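Local coordinates for protein taurine dioxygenase (Burkholderia ambifaria, PDB 5VN6) that probably catalyses the iron- and 2-oxoglutarate-dependent oxygenation of taurine, at residues L23-A28 with L50-Q55; V120-D125 with N254-W259. All blocks are in the same frame, centred on the assembly; numbering follows the deposited sequence.

Contact 2 pairs two strands of the larger sheet of the TauD-type double-stranded beta-helix, and contact 1 packs a turn and a helix start against that sheet; they follow one another along the chain without nesting or crossing. Contact 1 closes first: residues 23-28 leave strand 20-23 and enter helix 27-32, and a mostly helical excursion brings 50-55 back against them. Contact 2 closes a far longer loop, from strand 118-125 to strand 256-260, which holds the whole four-stranded sheet and two strands of the three-stranded one. Their centres lie about 10 Å apart. Leu-50 N lies 2.7 Å from Ile-258 O and Gln-55 N 2.8 Å from Asn-254 O, both probable hydrogen bonds, tying the helical N-terminal part to the core.

Contact 1: L23-A28 with L50-Q55; sequences LGVNLA and LFLRDQ
At the N-terminal start of helix 27-32, the side-chain amide of Gln-55 bridges the backbone of Val-25 and Leu-27. Its OE1 accepts from Leu-27 N at 2.8 Å, with an N-H...O angle of 165° and the donor in the plane of the Gln-55 carbonyl. Its NE2 gives one bond to Val-25 O (3.1 Å), more bent at 143°, and another to Arg-53 O (2.9 Å), which lies close to the amide plane. Three bonds to backbone atoms thus fix the rotation of this buried amide. The chain of Gln-55 is folded at chi2 (-53°), turning the amide back toward Arg-53 O while it reaches residues 25-27. Asn-26 is the helix N-cap: its OD1 accepts from Ala-28 N at 2.9 Å, while Leu-27 N, the preceding amide, is bound by Gln-55.

Beside this polar bridge is an apolar one. CD2 of Leu-52 touches both Val-25 CG1 and Leu-27 CD2, each at 3.7 Å; the two leucines meet tip to tip, whereas the valine comes in at a slant. Leu-27 CG also lies against Gln-55 OE1, its side chain running nearly at right angles to the glutamine.

Outward, Leu-27 and Gln-55 both rest on Val-256, and Leu-52 packs on Leu-22 and Ile-258, placing the helix start over strand 49-52 and its neighbours, strands 20-23 and 256-260.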
loop_
_atom_site.group_PDB
_atom_site.type_symbol
_atom_site.label_atom_id
_atom_site.label_comp_id
_atom_site.label_asym_id
_atom_site.label_seq_id
_atom_site.Cartn_x
_atom_site.Cartn_y
_atom_site.Cartn_z
ATOM N N LEU A 23 -19.849 -7.988 -12.281
ATOM C CA LEU A 23 -20.804 -8.955 -11.760
ATOM C C LEU A 23 -21.808 -9.335 -12.842
ATOM O O LEU A 23 -22.108 -8.546 -13.743
ATOM C CB LEU A 23 -21.543 -8.400 -10.542
ATOM C CG LEU A 23 -20.607 -8.014 -9.388
ATOM C CD1 LEU A 23 -21.102 -6.772 -8.731
ATOM C CD2 LEU A 23 -20.538 -9.140 -8.376
ATOM N N GLY A 24 -22.334 -10.555 -12.732
ATOM C CA GLY A 24 -23.208 -11.079 -13.767
ATOM C C GLY A 24 -22.525 -11.229 -15.105
ATOM O O GLY A 24 -23.165 -11.042 -16.144
ATOM N N VAL A 25 -21.233 -11.548 -15.109
ATOM C CA VAL A 25 -20.444 -11.637 -16.329
ATOM C C VAL A 25 -19.718 -12.972 -16.350
ATOM O O VAL A 25 -18.966 -13.292 -15.423
ATOM C CB VAL A 25 -19.418 -10.494 -16.440
ATOM C CG1 VAL A 25 -18.393 -10.815 -17.516
ATOM C CG2 VAL A 25 -20.107 -9.194 -16.735
ATOM N N ASN A 26 -19.910 -13.724 -17.420
ATOM C CA ASN A 26 -19.147 -14.934 -17.674
ATOM C C ASN A 26 -18.180 -14.590 -18.796
ATOM O O ASN A 26 -18.612 -14.247 -19.901
ATOM C CB ASN A 26 -20.052 -16.098 -18.079
ATOM C CG ASN A 26 -19.307 -17.417 -18.149
ATOM O OD1 ASN A 26 -18.124 -17.459 -18.495
ATOM N ND2 ASN A 26 -20.018 -18.512 -17.887
ATOM N N LEU A 27 -16.878 -14.663 -18.504
ATOM C CA LEU A 27 -15.880 -14.275 -19.492
ATOM C C LEU A 27 -16.014 -15.103 -20.751
ATOM O O LEU A 27 -15.717 -14.613 -21.843
ATOM C CB LEU A 27 -14.469 -14.398 -18.910
ATOM C CG LEU A 27 -14.135 -13.303 -17.895
ATOM C CD1 LEU A 27 -12.673 -13.368 -17.475
ATOM C CD2 LEU A 27 -14.476 -11.927 -18.479
ATOM N N ALA A 28 -16.472 -16.353 -20.614
ATOM C CA ALA A 28 -16.672 -17.218 -21.775
ATOM C C ALA A 28 -17.628 -16.589 -22.776
ATOM O O ALA A 28 -17.458 -16.743 -23.993
ATOM C CB ALA A 28 -17.200 -18.587 -21.340
ATOM N N LEU A 50 -9.771 -4.838 -13.909
ATOM C CA LEU A 50 -11.097 -5.411 -13.705
ATOM C C LEU A 50 -10.969 -6.754 -12.999
ATOM O O LEU A 50 -10.049 -7.525 -13.282
ATOM C CB LEU A 50 -11.853 -5.590 -15.038
ATOM C CG LEU A 50 -12.151 -4.343 -15.879
ATOM C CD1 LEU A 50 -12.730 -4.731 -17.255
ATOM C CD2 LEU A 50 -13.102 -3.393 -15.131
ATOM N N PHE A 51 -11.892 -7.026 -12.078
ATOM C CA PHE A 51 -11.887 -8.246 -11.284
ATOM C C PHE A 51 -13.188 -9.012 -11.473
ATOM O O PHE A 51 -14.265 -8.419 -11.604
ATOM C CB PHE A 51 -11.696 -7.942 -9.784
ATOM C CG PHE A 51 -10.473 -7.130 -9.489
ATOM C CD1 PHE A 51 -9.222 -7.707 -9.541
ATOM C CD2 PHE A 51 -10.577 -5.781 -9.154
ATOM C CE1 PHE A 51 -8.103 -6.970 -9.276
ATOM C CE2 PHE A 51 -9.462 -5.032 -8.889
ATOM C CZ PHE A 51 -8.213 -5.621 -8.949
ATOM N N LEU A 52 -13.084 -10.335 -11.474
ATOM C CA LEU A 52 -14.258 -11.189 -11.545
ATOM C C LEU A 52 -14.079 -12.367 -10.600
ATOM O O LEU A 52 -12.971 -12.892 -10.458
ATOM C CB LEU A 52 -14.497 -11.697 -12.973
ATOM C CG LEU A 52 -14.796 -10.657 -14.057
ATOM C CD1 LEU A 52 -13.517 -10.096 -14.706
ATOM C CD2 LEU A 52 -15.695 -11.270 -15.100
ATOM N N ARG A 53 -15.170 -12.793 -9.974
ATOM C CA ARG A 53 -15.193 -13.992 -9.146
ATOM C C ARG A 53 -15.808 -15.143 -9.921
ATOM O O ARG A 53 -16.522 -14.942 -10.906
ATOM C CB ARG A 53 -15.998 -13.770 -7.859
ATOM C CG ARG A 53 -15.494 -12.629 -6.969
ATOM C CD ARG A 53 -14.250 -13.036 -6.195
ATOM N NE ARG A 53 -13.920 -12.056 -5.161
ATOM C CZ ARG A 53 -12.715 -11.929 -4.608
ATOM N NH1 ARG A 53 -11.716 -12.716 -5.007
ATOM N NH2 ARG A 53 -12.505 -10.995 -3.684
ATOM N N ASP A 54 -15.504 -16.360 -9.468
ATOM C CA ASP A 54 -16.195 -17.572 -9.907
ATOM C C ASP A 54 -16.220 -17.699 -11.428
ATOM O O ASP A 54 -17.254 -17.979 -12.042
ATOM C CB ASP A 54 -17.601 -17.606 -9.319
ATOM C CG ASP A 54 -17.584 -17.441 -7.828
ATOM O OD1 ASP A 54 -16.801 -18.173 -7.182
ATOM O OD2 ASP A 54 -18.297 -16.553 -7.310
ATOM N N GLN A 55 -15.052 -17.520 -12.037
ATOM C CA GLN A 55 -14.917 -17.681 -13.479
ATOM C C GLN A 55 -14.539 -19.132 -13.735
ATOM O O GLN A 55 -13.361 -19.488 -13.836
ATOM C CB GLN A 55 -13.898 -16.702 -14.045
ATOM C CG GLN A 55 -14.361 -15.249 -14.008
ATOM C CD GLN A 55 -15.717 -15.065 -14.659
ATOM O OE1 GLN A 55 -15.853 -15.157 -15.891
ATOM N NE2 GLN A 55 -16.734 -14.817 -13.840
#

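Contact 2: V120-D125 with N254-W259; sequences VLRCID and NSVAIW
Leu-121 and Ala-257 form an antiparallel hydrogen-bonded pair at the middle of this contact, with N-H...O bonds of 2.8 Å from Leu-121 N to Ala-257 O and from Ala-257 N to Leu-121 O. The strand axes, 166° apart in direction, confirm the antiparallel pairing. Beyond it, Cys-123 N donates to Ser-255 O, and Asn-254 N reaches Cys-123 O at 2.7 Å through a more bent bond (137°). The non-hydrogen-bonded pairs, Val-120 with Ile-258 and Arg-122 with Val-256, alternate with these.

Val-120, Arg-122, Val-256 and Ile-258 share one face of the sheet. Val-120 CG1 meets Val-256 CG1 at 3.8 Å, and its other branch, CG2, runs alongside Ile-258 CG2. The CB and CG of Arg-122 lie against Val-256 CG2. A bend at chi3 (77°) then carries the guanidinium beside the Asn-254 amide, their planes nearly parallel; NH1 and OD1 are close but poorly angled for a hydrogen bond. NH1 instead donates to Gln-55 O.

On the other face, Leu-121 CB approaches the edge of the Trp-259 indole at CZ3 (3.6 Å), near the ring plane, and Leu-121 CD2 touches the same rim.

Helix 59-67 covers the valine face, with Phe-65 against Val-120 and Ile-258. The Trp-259 side chain lies about 4 Å from the side chains of Asp-108 and His-266, which with His-106 bind the magnesium ion. Trp-259 thus lies in the second shell of the metal site, its ring also meeting that of His-266, and Leu-121 packs on its edge one layer farther out; this contact is apolar and supplies no ligand to the metal.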
loop_
_atom_site.group_PDB
_atom_site.type_symbol
_atom_site.label_atom_id
_atom_site.label_comp_id
_atom_site.label_asym_id
_atom_site.label_seq_id
_atom_site.Cartn_x
_atom_site.Cartn_y
_atom_site.Cartn_z
ATOM N N VAL A 120 -4.526 -11.228 -18.578
ATOM C CA VAL A 120 -5.698 -11.857 -17.976
ATOM C C VAL A 120 -5.188 -12.975 -17.083
ATOM O O VAL A 120 -4.643 -13.971 -17.575
ATOM C CB VAL A 120 -6.686 -12.402 -19.015
ATOM C CG1 VAL A 120 -7.861 -13.051 -18.291
ATOM C CG2 VAL A 120 -7.148 -11.297 -19.992
ATOM N N LEU A 121 -5.371 -12.818 -15.777
ATOM C CA LEU A 121 -4.762 -13.671 -14.766
ATOM C C LEU A 121 -5.851 -14.388 -13.985
ATOM O O LEU A 121 -6.763 -13.741 -13.465
ATOM C CB LEU A 121 -3.886 -12.832 -13.824
ATOM C CG LEU A 121 -3.215 -13.564 -12.651
ATOM C CD1 LEU A 121 -2.293 -14.673 -13.152
ATOM C CD2 LEU A 121 -2.448 -12.600 -11.745
ATOM N N ARG A 122 -5.769 -15.720 -13.902
ATOM C CA ARG A 122 -6.765 -16.503 -13.179
ATOM C C ARG A 122 -6.112 -17.295 -12.050
ATOM O O ARG A 122 -5.049 -17.896 -12.227
ATOM C CB ARG A 122 -7.536 -17.469 -14.111
ATOM C CG ARG A 122 -8.551 -18.307 -13.332
ATOM C CD ARG A 122 -9.627 -18.963 -14.171
ATOM N NE ARG A 122 -9.126 -20.124 -14.875
ATOM C CZ ARG A 122 -9.837 -21.209 -15.143
ATOM N NH1 ARG A 122 -11.105 -21.303 -14.746
ATOM N NH2 ARG A 122 -9.268 -22.203 -15.815
ATOM N N CYS A 123 -6.760 -17.309 -10.889
ATOM C CA CYS A 123 -6.290 -18.108 -9.761
ATOM C C CYS A 123 -6.936 -19.481 -9.840
ATOM O O CYS A 123 -8.165 -19.593 -9.808
ATOM C CB CYS A 123 -6.631 -17.438 -8.429
ATOM S SG CYS A 123 -6.117 -18.387 -6.956
ATOM N N ILE A 124 -6.109 -20.523 -9.887
ATOM C CA ILE A 124 -6.603 -21.887 -9.985
ATOM C C ILE A 124 -6.838 -22.439 -8.584
ATOM O O ILE A 124 -7.966 -22.792 -8.221
ATOM C CB ILE A 124 -5.625 -22.774 -10.777
ATOM C CG1 ILE A 124 -5.347 -22.166 -12.162
ATOM C CG2 ILE A 124 -6.187 -24.179 -10.906
ATOM C CD1 ILE A 124 -6.597 -21.878 -12.986
ATOM N N ASP A 125 -5.768 -22.549 -7.799
ATOM C CA ASP A 125 -5.868 -22.932 -6.399
ATOM C C ASP A 125 -4.838 -22.144 -5.603
ATOM O O ASP A 125 -3.867 -21.617 -6.153
ATOM C CB ASP A 125 -5.665 -24.446 -6.204
ATOM N N ASN A 254 -10.698 -19.561 -8.956
ATOM C CA ASN A 254 -11.312 -19.111 -10.207
ATOM C C ASN A 254 -11.613 -17.618 -10.230
ATOM O O ASN A 254 -12.488 -17.173 -10.984
ATOM C CB ASN A 254 -12.577 -19.907 -10.538
ATOM C CG ASN A 254 -12.265 -21.319 -10.950
ATOM O OD1 ASN A 254 -11.187 -21.588 -11.483
ATOM N ND2 ASN A 254 -13.202 -22.227 -10.727
ATOM N N SER A 255 -10.908 -16.834 -9.421
ATOM C CA SER A 255 -10.943 -15.386 -9.549
ATOM C C SER A 255 -10.029 -14.958 -10.696
ATOM O O SER A 255 -9.026 -15.616 -10.997
ATOM C CB SER A 255 -10.497 -14.715 -8.245
ATOM O OG SER A 255 -11.491 -14.805 -7.232
ATOM N N VAL A 256 -10.386 -13.849 -11.344
ATOM C CA VAL A 256 -9.688 -13.365 -12.528
ATOM C C VAL A 256 -9.434 -11.871 -12.370
ATOM O O VAL A 256 -10.293 -11.135 -11.864
ATOM C CB VAL A 256 -10.494 -13.673 -13.819
ATOM C CG1 VAL A 256 -9.881 -13.001 -15.049
ATOM C CG2 VAL A 256 -10.583 -15.171 -14.043
ATOM N N ALA A 257 -8.231 -11.436 -12.758
ATOM C CA ALA A 257 -7.879 -10.026 -12.896
ATOM C C ALA A 257 -7.536 -9.753 -14.353
ATOM O O ALA A 257 -6.810 -10.533 -14.981
ATOM C CB ALA A 257 -6.688 -9.630 -12.019
ATOM N N ILE A 258 -8.067 -8.658 -14.889
ATOM C CA ILE A 258 -7.701 -8.151 -16.208
ATOM C C ILE A 258 -7.163 -6.746 -16.000
ATOM O O ILE A 258 -7.867 -5.901 -15.437
ATOM C CB ILE A 258 -8.909 -8.099 -17.167
ATOM C CG1 ILE A 258 -9.737 -9.389 -17.128
ATOM C CG2 ILE A 258 -8.450 -7.731 -18.581
ATOM C CD1 ILE A 258 -11.178 -9.207 -17.623
ATOM N N TRP A 259 -5.942 -6.472 -16.469
ATOM C CA TRP A 259 -5.418 -5.127 -16.255
ATOM C C TRP A 259 -4.693 -4.566 -17.469
ATOM O O TRP A 259 -4.127 -5.300 -18.296
ATOM C CB TRP A 259 -4.498 -5.042 -15.025
ATOM C CG TRP A 259 -3.157 -5.718 -15.116
ATOM C CD1 TRP A 259 -1.965 -5.153 -15.496
ATOM C CD2 TRP A 259 -2.859 -7.068 -14.731
ATOM N NE1 TRP A 259 -0.951 -6.091 -15.407
ATOM C CE2 TRP A 259 -1.473 -7.267 -14.929
ATOM C CE3 TRP A 259 -3.637 -8.133 -14.249
ATOM C CZ2 TRP A 259 -0.844 -8.490 -14.658
ATOM C CZ3 TRP A 259 -3.013 -9.343 -13.974
ATOM C CH2 TRP A 259 -1.626 -9.512 -14.184
#